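Local coordinates for cell Inhibiting Factor (CifBp) (Burkholderia pseudomallei, PDB 3GQM), which deamidates a glutamine side chain of host NEDD8, switching off cullin-RING ubiquitin ligases and so inhibiting the host cell cycle, at residues A[60-65]-A[270-275]. Numbering follows the deposited sequence.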
ATOM      1  N   THR A  60     -13.457  -1.249 -11.414  1.00 40.31           N
ATOM      2  CA  THR A  60     -13.974  -2.627 -11.318  1.00 38.97           C
ATOM      3  C   THR A  60     -13.484  -3.329 -10.014  1.00 37.59           C
ATOM      4  O   THR A  60     -12.412  -3.004  -9.496  1.00 36.38           O
ATOM      5  CB  THR A  60     -13.437  -3.419 -12.492  1.00 38.76           C
ATOM      6  OG1 THR A  60     -14.305  -3.203 -13.612  1.00 45.96           O
ATOM      7  CG2 THR A  60     -13.362  -4.953 -12.231  1.00 40.22           C
ATOM      8  N   LEU A  61     -14.264  -4.283  -9.511  1.00 36.01           N
ATOM      9  CA  LEU A  61     -13.941  -4.989  -8.264  1.00 35.36           C
ATOM     10  C   LEU A  61     -12.652  -5.694  -8.486  1.00 34.56           C
ATOM     11  O   LEU A  61     -12.497  -6.353  -9.537  1.00 34.00           O
ATOM     12  CB  LEU A  61     -14.985  -6.059  -7.920  1.00 35.36           C
ATOM     13  CG  LEU A  61     -16.250  -5.660  -7.144  1.00 35.43           C
ATOM     14  CD1 LEU A  61     -17.091  -6.898  -7.002  1.00 32.63           C
ATOM     15  CD2 LEU A  61     -15.953  -5.023  -5.736  1.00 30.67           C
ATOM     16  N   LEU A  62     -11.736  -5.592  -7.514  1.00 32.29           N
ATOM     17  CA  LEU A  62     -10.507  -6.374  -7.605  1.00 32.58           C
ATOM     18  C   LEU A  62     -10.787  -7.842  -7.937  1.00 32.06           C
ATOM     19  O   LEU A  62     -10.141  -8.413  -8.835  1.00 31.80           O
ATOM     20  CB  LEU A  62      -9.621  -6.252  -6.346  1.00 31.05           C
ATOM     21  CG  LEU A  62      -8.187  -6.838  -6.432  1.00 30.81           C
ATOM     22  CD1 LEU A  62      -7.215  -5.991  -5.505  1.00 25.69           C
ATOM     23  CD2 LEU A  62      -8.075  -8.329  -6.081  1.00 27.66           C
ATOM     24  N   ILE A  63     -11.743  -8.456  -7.229  1.00 33.19           N
ATOM     25  CA  ILE A  63     -11.915  -9.910  -7.355  1.00 34.44           C
ATOM     26  C   ILE A  63     -12.667 -10.248  -8.627  1.00 34.57           C
ATOM     27  O   ILE A  63     -12.743 -11.390  -8.981  1.00 35.82           O
ATOM     28  CB  ILE A  63     -12.650 -10.550  -6.135  1.00 34.65           C
ATOM     29  CG1 ILE A  63     -14.000  -9.841  -5.925  1.00 35.85           C
ATOM     30  CG2 ILE A  63     -11.729 -10.546  -4.871  1.00 34.19           C
ATOM     31  CD1 ILE A  63     -14.942 -10.557  -5.002  1.00 42.33           C
ATOM     32  N   ALA A  64     -13.230  -9.257  -9.309  1.00 35.40           N
ATOM     33  CA  ALA A  64     -13.834  -9.527 -10.611  1.00 36.22           C
ATOM     34  C   ALA A  64     -12.818  -9.601 -11.729  1.00 37.10           C
ATOM     35  O   ALA A  64     -13.212  -9.866 -12.881  1.00 38.03           O
ATOM     36  CB  ALA A  64     -14.923  -8.511 -10.944  1.00 35.40           C
ATOM     37  N   ARG A  65     -11.531  -9.366 -11.420  1.00 36.19           N
ATOM     38  CA  ARG A  65     -10.463  -9.452 -12.424  1.00 35.32           C
ATOM     39  C   ARG A  65     -10.200 -10.863 -12.955  1.00 35.76           C
ATOM     40  O   ARG A  65      -9.931 -11.797 -12.193  1.00 36.11           O
ATOM     41  CB  ARG A  65      -9.137  -8.868 -11.905  1.00 33.76           C
ATOM     42  CG  ARG A  65      -9.192  -7.354 -11.651  1.00 32.91           C
ATOM     43  CD  ARG A  65      -8.010  -6.910 -10.822  1.00 27.61           C
ATOM     44  NE  ARG A  65      -8.042  -5.463 -10.584  1.00 26.17           N
ATOM     45  CZ  ARG A  65      -7.165  -4.810  -9.835  1.00 23.45           C
ATOM     46  NH1 ARG A  65      -6.153  -5.471  -9.217  1.00 22.37           N
ATOM     47  NH2 ARG A  65      -7.288  -3.502  -9.719  1.00 22.80           N
ATOM     48  N   GLN A 270      -8.246 -14.596   0.423  1.00 32.76           N
ATOM     49  CA  GLN A 270      -8.234 -16.067   0.262  1.00 35.17           C
ATOM     50  C   GLN A 270      -8.532 -16.387  -1.190  1.00 34.47           C
ATOM     51  O   GLN A 270      -7.850 -17.201  -1.806  1.00 35.50           O
ATOM     52  CB  GLN A 270      -9.257 -16.772   1.189  1.00 34.45           C
ATOM     53  N   TYR A 271      -9.548 -15.737  -1.720  1.00 35.27           N
ATOM     54  CA  TYR A 271      -9.890 -15.882  -3.104  1.00 37.86           C
ATOM     55  C   TYR A 271      -8.658 -15.637  -3.998  1.00 37.98           C
ATOM     56  O   TYR A 271      -8.278 -16.501  -4.808  1.00 37.93           O
ATOM     57  CB  TYR A 271     -11.044 -14.944  -3.475  1.00 38.89           C
ATOM     58  CG  TYR A 271     -11.273 -14.916  -4.970  1.00 43.79           C
ATOM     59  CD1 TYR A 271     -12.140 -15.825  -5.577  1.00 47.17           C
ATOM     60  CD2 TYR A 271     -10.565 -14.023  -5.778  1.00 44.64           C
ATOM     61  CE1 TYR A 271     -12.315 -15.828  -6.946  1.00 50.91           C
ATOM     62  CE2 TYR A 271     -10.726 -14.018  -7.136  1.00 50.32           C
ATOM     63  CZ  TYR A 271     -11.598 -14.916  -7.718  1.00 51.93           C
ATOM     64  OH  TYR A 271     -11.759 -14.882  -9.074  1.00 57.48           O
ATOM     65  N   VAL A 272      -8.004 -14.481  -3.813  1.00 37.14           N
ATOM     66  CA  VAL A 272      -6.870 -14.108  -4.637  1.00 35.77           C
ATOM     67  C   VAL A 272      -5.745 -15.102  -4.468  1.00 36.96           C
ATOM     68  O   VAL A 272      -5.129 -15.539  -5.459  1.00 35.96           O
ATOM     69  CB  VAL A 272      -6.366 -12.635  -4.352  1.00 35.96           C
ATOM     70  CG1 VAL A 272      -5.050 -12.370  -5.130  1.00 34.16           C
ATOM     71  CG2 VAL A 272      -7.446 -11.611  -4.731  1.00 31.32           C
ATOM     72  N   ALA A 273      -5.484 -15.474  -3.214  1.00 37.77           N
ATOM     73  CA  ALA A 273      -4.501 -16.488  -2.943  1.00 39.94           C
ATOM     74  C   ALA A 273      -4.902 -17.850  -3.533  1.00 41.57           C
ATOM     75  O   ALA A 273      -4.053 -18.703  -3.697  1.00 42.34           O
ATOM     76  CB  ALA A 273      -4.192 -16.604  -1.424  1.00 39.16           C
ATOM     77  N   GLY A 274      -6.180 -18.058  -3.834  1.00 44.22           N
ATOM     78  CA  GLY A 274      -6.641 -19.387  -4.292  1.00 47.63           C
ATOM     79  C   GLY A 274      -6.038 -19.709  -5.654  1.00 49.91           C
ATOM     80  O   GLY A 274      -6.527 -20.596  -6.377  1.00 50.54           O
ATOM     81  N   LEU A 275      -4.952 -18.993  -5.960  1.00 51.06           N
ATOM     82  CA  LEU A 275      -4.380 -18.843  -7.292  1.00 52.11           C
ATOM     83  C   LEU A 275      -5.527 -18.668  -8.221  1.00 53.21           C
ATOM     84  O   LEU A 275      -5.685 -19.427  -9.189  1.00 54.65           O
ATOM     85  CB  LEU A 275      -3.437 -19.983  -7.703  1.00 51.88           C
ATOM     86  CG  LEU A 275      -2.355 -19.821  -8.819  1.00 52.27           C
ATOM     87  CD1 LEU A 275      -2.755 -20.470 -10.138  1.00 52.88           C
ATOM     88  CD2 LEU A 275      -1.783 -18.401  -9.056  1.00 48.34           C
TER
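Tyr271 O accepts the N-H of Gly274 at 2.8 Å in a tight turn that ends helix 262-273, while the phenol ring of the same residue leans on Ile63. The motif is a helix C-terminus packed on a short 3-10 turn (62-64), in a chain whose family belongs to the papain-like peptidase clan CA. The 62-64 turn is held by Ala64 N to Leu61 O, 3.0 Å, and by Arg65 N to Leu62 O. In Tyr271, CG lies trans to the backbone N (chi1 171°), which brings the ring beside Ile63, its hydroxyl end near the Ile63 carbonyl. The approach is oblique: Ile63 CG2 touches Tyr271 CD2 at 3.8 Å, and Ile63 CB lies 4.1 Å from Tyr271 CE2. Tyr271 OH stops 3.6 Å from Ile63 O, too long to count as a hydrogen bond; the close side-chain contacts are apolar. The Leu62 and Val272 side chains meet roughly perpendicular to each other, both also touching Leu114 of helix 104-116. Ser49 OG of helix 47-53 hydrogen-bonds Val272 O. Away from the putative catalytic residues, the contact joins the loop before helix 67-80 to the end of the last helix. Between the buried Leu62 and Val272, Leu62 CD2 meets Val272 CG2 at 3.6 Å.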